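Local coordinates for ethanolamine kinase Pv091845 (Plasmodium vivax, PDB 2QG7), which probably phosphorylates ethanolamine, the first of three steps from ethanolamine to phosphatidylethanolamine, at residues 88-93 and 138-143; 374-379 and 442-447. One frame throughout, in Å; residues are numbered along the deposited sequence.

Contact 1 of 2, residues 88-93 and 138-143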
loop_
_atom_site.group_PDB
_atom_site.type_symbol
_atom_site.label_atom_id
_atom_site.label_comp_id
_atom_site.label_asym_id
_atom_site.label_seq_id
_atom_site.Cartn_x
_atom_site.Cartn_y
_atom_site.Cartn_z
ATOM N N TYR D 88 -4.021 -11.673 -32.238
ATOM C CA TYR D 88 -5.141 -12.054 -33.081
ATOM C C TYR D 88 -4.766 -13.024 -34.184
ATOM O O TYR D 88 -5.584 -13.865 -34.564
ATOM C CB TYR D 88 -5.828 -10.816 -33.680
ATOM C CG TYR D 88 -6.408 -9.845 -32.677
ATOM C CD1 TYR D 88 -6.616 -8.513 -33.011
ATOM C CD2 TYR D 88 -6.766 -10.253 -31.390
ATOM C CE1 TYR D 88 -7.169 -7.603 -32.076
ATOM C CE2 TYR D 88 -7.312 -9.351 -30.448
ATOM C CZ TYR D 88 -7.505 -8.038 -30.804
ATOM O OH TYR D 88 -8.028 -7.167 -29.879
ATOM N N ILE D 89 -3.554 -12.894 -34.728
ATOM C CA ILE D 89 -3.054 -13.861 -35.722
ATOM C C ILE D 89 -2.831 -15.228 -35.044
ATOM O O ILE D 89 -3.195 -16.279 -35.600
ATOM C CB ILE D 89 -1.735 -13.377 -36.384
ATOM C CG1 ILE D 89 -1.962 -12.098 -37.196
ATOM C CG2 ILE D 89 -1.107 -14.468 -37.252
ATOM C CD1 ILE D 89 -0.691 -11.281 -37.449
ATOM N N TYR D 90 -2.241 -15.202 -33.840
ATOM C CA TYR D 90 -2.061 -16.413 -33.036
ATOM C C TYR D 90 -3.416 -17.062 -32.757
ATOM O O TYR D 90 -3.565 -18.285 -32.824
ATOM C CB TYR D 90 -1.294 -16.126 -31.720
ATOM C CG TYR D 90 -0.762 -17.408 -31.054
ATOM C CD1 TYR D 90 0.396 -18.043 -31.532
ATOM C CD2 TYR D 90 -1.442 -18.006 -29.977
ATOM C CE1 TYR D 90 0.875 -19.219 -30.958
ATOM C CE2 TYR D 90 -0.965 -19.175 -29.389
ATOM C CZ TYR D 90 0.193 -19.778 -29.881
ATOM O OH TYR D 90 0.663 -20.940 -29.297
ATOM N N CYS D 91 -4.396 -16.207 -32.480
ATOM C CA CYS D 91 -5.783 -16.609 -32.261
ATOM C C CYS D 91 -6.473 -17.213 -33.467
ATOM O O CYS D 91 -7.296 -18.115 -33.311
ATOM C CB CYS D 91 -6.592 -15.440 -31.717
ATOM S SG CYS D 91 -6.178 -15.134 -30.003
ATOM N N LYS D 92 -6.157 -16.712 -34.659
ATOM C CA LYS D 92 -6.662 -17.293 -35.902
ATOM C C LYS D 92 -6.188 -18.720 -36.077
ATOM O O LYS D 92 -6.908 -19.537 -36.637
ATOM C CB LYS D 92 -6.172 -16.501 -37.118
ATOM C CG LYS D 92 -6.990 -15.282 -37.474
ATOM C CD LYS D 92 -6.276 -14.465 -38.550
ATOM C CE LYS D 92 -6.502 -15.057 -39.931
ATOM N NZ LYS D 92 -5.941 -14.155 -40.991
ATOM N N TYR D 93 -4.952 -18.995 -35.654
ATOM C CA TYR D 93 -4.355 -20.330 -35.760
ATOM C C TYR D 93 -4.892 -21.287 -34.696
ATOM O O TYR D 93 -4.991 -22.500 -34.939
ATOM C CB TYR D 93 -2.827 -20.274 -35.653
ATOM C CG TYR D 93 -2.131 -19.402 -36.665
ATOM C CD1 TYR D 93 -2.695 -19.157 -37.926
ATOM C CD2 TYR D 93 -0.883 -18.847 -36.377
ATOM C CE1 TYR D 93 -2.053 -18.350 -38.864
ATOM C CE2 TYR D 93 -0.223 -18.029 -37.307
ATOM C CZ TYR D 93 -0.818 -17.787 -38.547
ATOM O OH TYR D 93 -0.167 -17.002 -39.472
ATOM N N ILE D 138 -11.043 -17.549 -26.148
ATOM C CA ILE D 138 -9.728 -18.146 -26.076
ATOM C C ILE D 138 -9.047 -17.673 -24.806
ATOM O O ILE D 138 -8.997 -16.472 -24.519
ATOM C CB ILE D 138 -8.850 -17.853 -27.316
ATOM C CG1 ILE D 138 -9.534 -18.352 -28.589
ATOM C CG2 ILE D 138 -7.476 -18.507 -27.168
ATOM C CD1 ILE D 138 -8.780 -18.004 -29.859
ATOM N N ARG D 139 -8.543 -18.641 -24.046
ATOM C CA ARG D 139 -7.813 -18.353 -22.843
ATOM C C ARG D 139 -6.387 -18.840 -23.018
ATOM O O ARG D 139 -6.134 -20.030 -23.261
ATOM C CB ARG D 139 -8.483 -19.018 -21.635
ATOM C CG ARG D 139 -7.909 -18.599 -20.296
ATOM C CD ARG D 139 -8.424 -19.486 -19.187
ATOM N NE ARG D 139 -9.853 -19.298 -18.943
ATOM C CZ ARG D 139 -10.385 -18.311 -18.217
ATOM N NH1 ARG D 139 -11.705 -18.251 -18.071
ATOM N NH2 ARG D 139 -9.618 -17.379 -17.636
ATOM N N LEU D 140 -5.462 -17.893 -22.908
ATOM C CA LEU D 140 -4.041 -18.159 -23.063
ATOM C C LEU D 140 -3.384 -17.964 -21.715
ATOM O O LEU D 140 -3.505 -16.898 -21.099
ATOM C CB LEU D 140 -3.430 -17.226 -24.118
ATOM C CG LEU D 140 -3.962 -17.335 -25.558
ATOM C CD1 LEU D 140 -3.372 -16.249 -26.406
ATOM C CD2 LEU D 140 -3.622 -18.682 -26.185
ATOM N N TYR D 141 -2.707 -19.008 -21.250
ATOM C CA TYR D 141 -2.075 -18.996 -19.930
ATOM C C TYR D 141 -0.797 -18.154 -19.909
ATOM O O TYR D 141 -0.111 -18.037 -20.934
ATOM C CB TYR D 141 -1.759 -20.425 -19.455
ATOM C CG TYR D 141 -2.857 -21.465 -19.645
ATOM C CD1 TYR D 141 -4.215 -21.133 -19.478
ATOM C CD2 TYR D 141 -2.523 -22.799 -19.955
ATOM C CE1 TYR D 141 -5.202 -22.086 -19.645
ATOM C CE2 TYR D 141 -3.507 -23.764 -20.118
ATOM C CZ TYR D 141 -4.849 -23.398 -19.956
ATOM O OH TYR D 141 -5.837 -24.347 -20.114
ATOM N N GLY D 142 -0.483 -17.577 -18.735
ATOM C CA GLY D 142 0.802 -16.885 -18.531
ATOM C C GLY D 142 1.995 -17.831 -18.337
ATOM O O GLY D 142 1.889 -19.046 -18.577
ATOM N N PRO D 143 3.162 -17.283 -17.934
ATOM C CA PRO D 143 4.348 -18.101 -17.571
ATOM C C PRO D 143 4.311 -18.593 -16.103
ATOM O O PRO D 143 5.352 -18.897 -15.508
ATOM C CB PRO D 143 5.529 -17.130 -17.788
ATOM C CG PRO D 143 4.892 -15.792 -18.242
ATOM C CD PRO D 143 3.449 -15.842 -17.841
#
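Ile138 and Leu140 reach from one face of their strand to helix 84-98, each through a single terminal methyl. Ile138 sends CD1 up against the turn of Cys91, 3.8 Å from Cys91 CB, and the same methyl lies about as close to the Cys91 carbonyl oxygen and SG. Its side chain is extended, with chi2 at 176°, which carries CD1 the full length of the chain toward the helix. Leu140, two residues on, meets Tyr90 differently: its CD2 arrives near the plane of the ring, at the edge, 4.2 Å from Tyr90 CE2, so the aromatic face is not what it covers. Tyr90 has CG anti to the backbone N (chi1 -164°), and this swings the ring out from the helix to meet Leu140. The phenol oxygen is hydrogen-bonded to Leu73 O, beyond the contact, which anchors the far end of the ring. No hydrogen bond joins the two segments; all four touching residues are buried and the join is apolar. Val127 and Ile125 of the adjacent strand flank Ile138 and Leu140. The arrangement is that of a helix laid on one face of an antiparallel sheet, here the five-stranded sheet of a protein-kinase-like fold.

Contact 2 of 2, residues 374-379 and 442-447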
loop_
_atom_site.group_PDB
_atom_site.type_symbol
_atom_site.label_atom_id
_atom_site.label_comp_id
_atom_site.label_asym_id
_atom_site.label_seq_id
_atom_site.Cartn_x
_atom_site.Cartn_y
_atom_site.Cartn_z
ATOM N N PHE D 374 -8.194 -4.992 -4.666
ATOM C CA PHE D 374 -6.718 -5.054 -4.771
ATOM C C PHE D 374 -6.048 -3.884 -4.051
ATOM O O PHE D 374 -4.883 -3.936 -3.749
ATOM C CB PHE D 374 -6.280 -5.097 -6.238
ATOM C CG PHE D 374 -6.442 -6.457 -6.873
ATOM C CD1 PHE D 374 -5.720 -7.546 -6.395
ATOM C CD2 PHE D 374 -7.317 -6.643 -7.941
ATOM C CE1 PHE D 374 -5.838 -8.798 -6.991
ATOM C CE2 PHE D 374 -7.462 -7.900 -8.527
ATOM C CZ PHE D 374 -6.712 -8.975 -8.055
ATOM N N ASN D 375 -6.808 -2.839 -3.777
ATOM C CA ASN D 375 -6.315 -1.674 -3.071
ATOM C C ASN D 375 -6.227 -1.901 -1.576
ATOM O O ASN D 375 -5.651 -1.097 -0.851
ATOM C CB ASN D 375 -7.211 -0.458 -3.390
ATOM C CG ASN D 375 -6.554 0.860 -3.014
ATOM O OD1 ASN D 375 -7.017 1.592 -2.101
ATOM N ND2 ASN D 375 -5.429 1.153 -3.666
ATOM N N CYS D 376 -6.822 -2.984 -1.113
ATOM C CA CYS D 376 -6.763 -3.429 0.291
ATOM C C CYS D 376 -7.321 -2.424 1.301
ATOM O O CYS D 376 -6.774 -2.191 2.374
ATOM C CB CYS D 376 -5.355 -3.883 0.619
ATOM S SG CYS D 376 -4.727 -5.236 -0.343
ATOM N N ASP D 377 -8.437 -1.800 0.947
ATOM C CA ASP D 377 -9.138 -0.924 1.878
ATOM C C ASP D 377 -9.893 -1.748 2.923
ATOM O O ASP D 377 -11.048 -2.040 2.729
ATOM C CB ASP D 377 -10.076 -0.011 1.121
ATOM C CG ASP D 377 -9.332 0.920 0.169
ATOM O OD1 ASP D 377 -8.388 1.608 0.645
ATOM O OD2 ASP D 377 -9.674 0.983 -1.043
ATOM N N TRP D 378 -9.224 -2.125 4.013
ATOM C CA TRP D 378 -9.708 -3.159 4.932
ATOM C C TRP D 378 -10.967 -2.808 5.700
ATOM O O TRP D 378 -11.640 -3.686 6.243
ATOM C CB TRP D 378 -8.630 -3.582 5.901
ATOM C CG TRP D 378 -7.428 -4.195 5.265
ATOM C CD1 TRP D 378 -6.128 -3.874 5.514
ATOM C CD2 TRP D 378 -7.397 -5.257 4.286
ATOM N NE1 TRP D 378 -5.282 -4.670 4.762
ATOM C CE2 TRP D 378 -6.035 -5.512 3.990
ATOM C CE3 TRP D 378 -8.383 -6.010 3.632
ATOM C CZ2 TRP D 378 -5.639 -6.480 3.073
ATOM C CZ3 TRP D 378 -7.987 -6.950 2.729
ATOM C CH2 TRP D 378 -6.628 -7.181 2.449
ATOM N N ASP D 379 -11.300 -1.526 5.723
ATOM C CA ASP D 379 -12.522 -1.055 6.375
ATOM C C ASP D 379 -13.797 -1.398 5.564
ATOM O O ASP D 379 -14.928 -1.225 6.037
ATOM C CB ASP D 379 -12.420 0.459 6.646
ATOM C CG ASP D 379 -12.100 1.275 5.373
ATOM O OD1 ASP D 379 -11.161 0.901 4.583
ATOM O OD2 ASP D 379 -12.773 2.319 5.174
ATOM N N GLY D 442 1.722 -8.351 -2.189
ATOM C CA GLY D 442 2.114 -9.482 -1.322
ATOM C C GLY D 442 2.411 -9.091 0.109
ATOM O O GLY D 442 1.993 -9.763 1.066
ATOM N N MET D 443 3.119 -7.973 0.265
ATOM C CA MET D 443 3.554 -7.444 1.555
ATOM C C MET D 443 2.412 -6.824 2.300
ATOM O O MET D 443 2.367 -6.917 3.498
ATOM C CB MET D 443 4.688 -6.400 1.379
ATOM C CG MET D 443 5.998 -6.990 0.906
ATOM S SD MET D 443 6.609 -8.284 2.045
ATOM C CE MET D 443 6.954 -7.332 3.541
ATOM N N THR D 444 1.511 -6.167 1.584
ATOM C CA THR D 444 0.292 -5.637 2.150
ATOM C C THR D 444 -0.631 -6.738 2.708
ATOM O O THR D 444 -1.186 -6.552 3.804
ATOM C CB THR D 444 -0.498 -4.783 1.123
ATOM O OG1 THR D 444 0.379 -3.815 0.529
ATOM C CG2 THR D 444 -1.673 -4.067 1.783
ATOM N N ARG D 445 -0.785 -7.857 1.974
ATOM C CA ARG D 445 -1.551 -9.016 2.472
ATOM C C ARG D 445 -0.903 -9.621 3.716
ATOM O O ARG D 445 -1.600 -9.916 4.660
ATOM C CB ARG D 445 -1.765 -10.131 1.421
ATOM C CG ARG D 445 -2.522 -9.752 0.186
ATOM C CD ARG D 445 -3.856 -9.096 0.477
ATOM N NE ARG D 445 -4.750 -9.993 1.236
ATOM C CZ ARG D 445 -5.583 -10.881 0.686
ATOM N NH1 ARG D 445 -6.331 -11.607 1.480
ATOM N NH2 ARG D 445 -5.686 -11.041 -0.645
ATOM N N LEU D 446 0.415 -9.829 3.688
ATOM C CA LEU D 446 1.158 -10.341 4.832
ATOM C C LEU D 446 1.104 -9.430 6.036
ATOM O O LEU D 446 1.096 -9.933 7.145
ATOM C CB LEU D 446 2.614 -10.604 4.489
ATOM C CG LEU D 446 2.895 -11.875 3.666
ATOM C CD1 LEU D 446 4.412 -12.092 3.491
ATOM C CD2 LEU D 446 2.234 -13.166 4.242
ATOM N N THR D 447 1.078 -8.105 5.817
ATOM C CA THR D 447 0.909 -7.103 6.866
ATOM C C THR D 447 -0.484 -7.272 7.500
ATOM O O THR D 447 -0.626 -7.197 8.726
ATOM C CB THR D 447 1.089 -5.636 6.306
ATOM O OG1 THR D 447 2.398 -5.474 5.746
ATOM C CG2 THR D 447 0.932 -4.589 7.363
HETATM O O HOH W 1 -2.475 -4.434 5.059
#
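In both Cys376 and Trp378 the first torsion sets SG or the indole beside the backbone N and anti to the carbonyl carbon, and Arg445 meets them with a chain folded at chi2 and chi3 (-53° and -61°). That fold brings CD and NE to the six-membered end of the indole. Arg445 NE lies 3.6 Å from Trp378 CH2, near the ring plane, so the arginine comes at an edge; the guanidinium is inclined 59° to the indole. The NE hydrogen is used elsewhere, in a bond to His418 ND1, while NH2 is bound by Tyr441 OH. Cys376 rests on Thr444, its CB 3.9 Å from the methyl CG2, and its SG also lies 4.0 Å from Arg445 CD. At the pyrrole edge a water bridges the segments: it accepts from Trp378 NE1 at 2.8 Å and donates to Thr444 O at 2.8 Å, tying the indole to the helix backbone. Over one face of the indole, toward its rim, sits Cys376 O, 3.5 Å above the plane. His418 and Phe454 pack edge-to-face with Trp378. The loop between helices 360-369 and 384-395 is thus laid against helix 438-448; helix 413-430 lies alongside Arg445, and Asn440 of the second subunit packs on Thr444.

Overall arrangement
From the N terminus, the chain runs through helix 84-98, then strands 112-116 and 122-128, before strand 136-141 returns to that helix; contact 1 closes this 44-residue loop. Strands 170-174 and 177-181 complete the five-stranded sheet afterwards, and a long, largely helical part follows. Contact 2 opens only at 374-379 and closes after 62 intervening residues, around a loop that is mostly helix and contains no strand. The two loops therefore follow in series, neither nesting nor crossing. The centres of contacts 1 and 2 are about 32 Å apart, and the nearest atoms of contacts 1 and 2 about 13 Å apart. Contact 1 ties an N-terminal helix to the sheet, whereas contact 2 joins a loop to a helix in the C-terminal helical part, beside the second subunit.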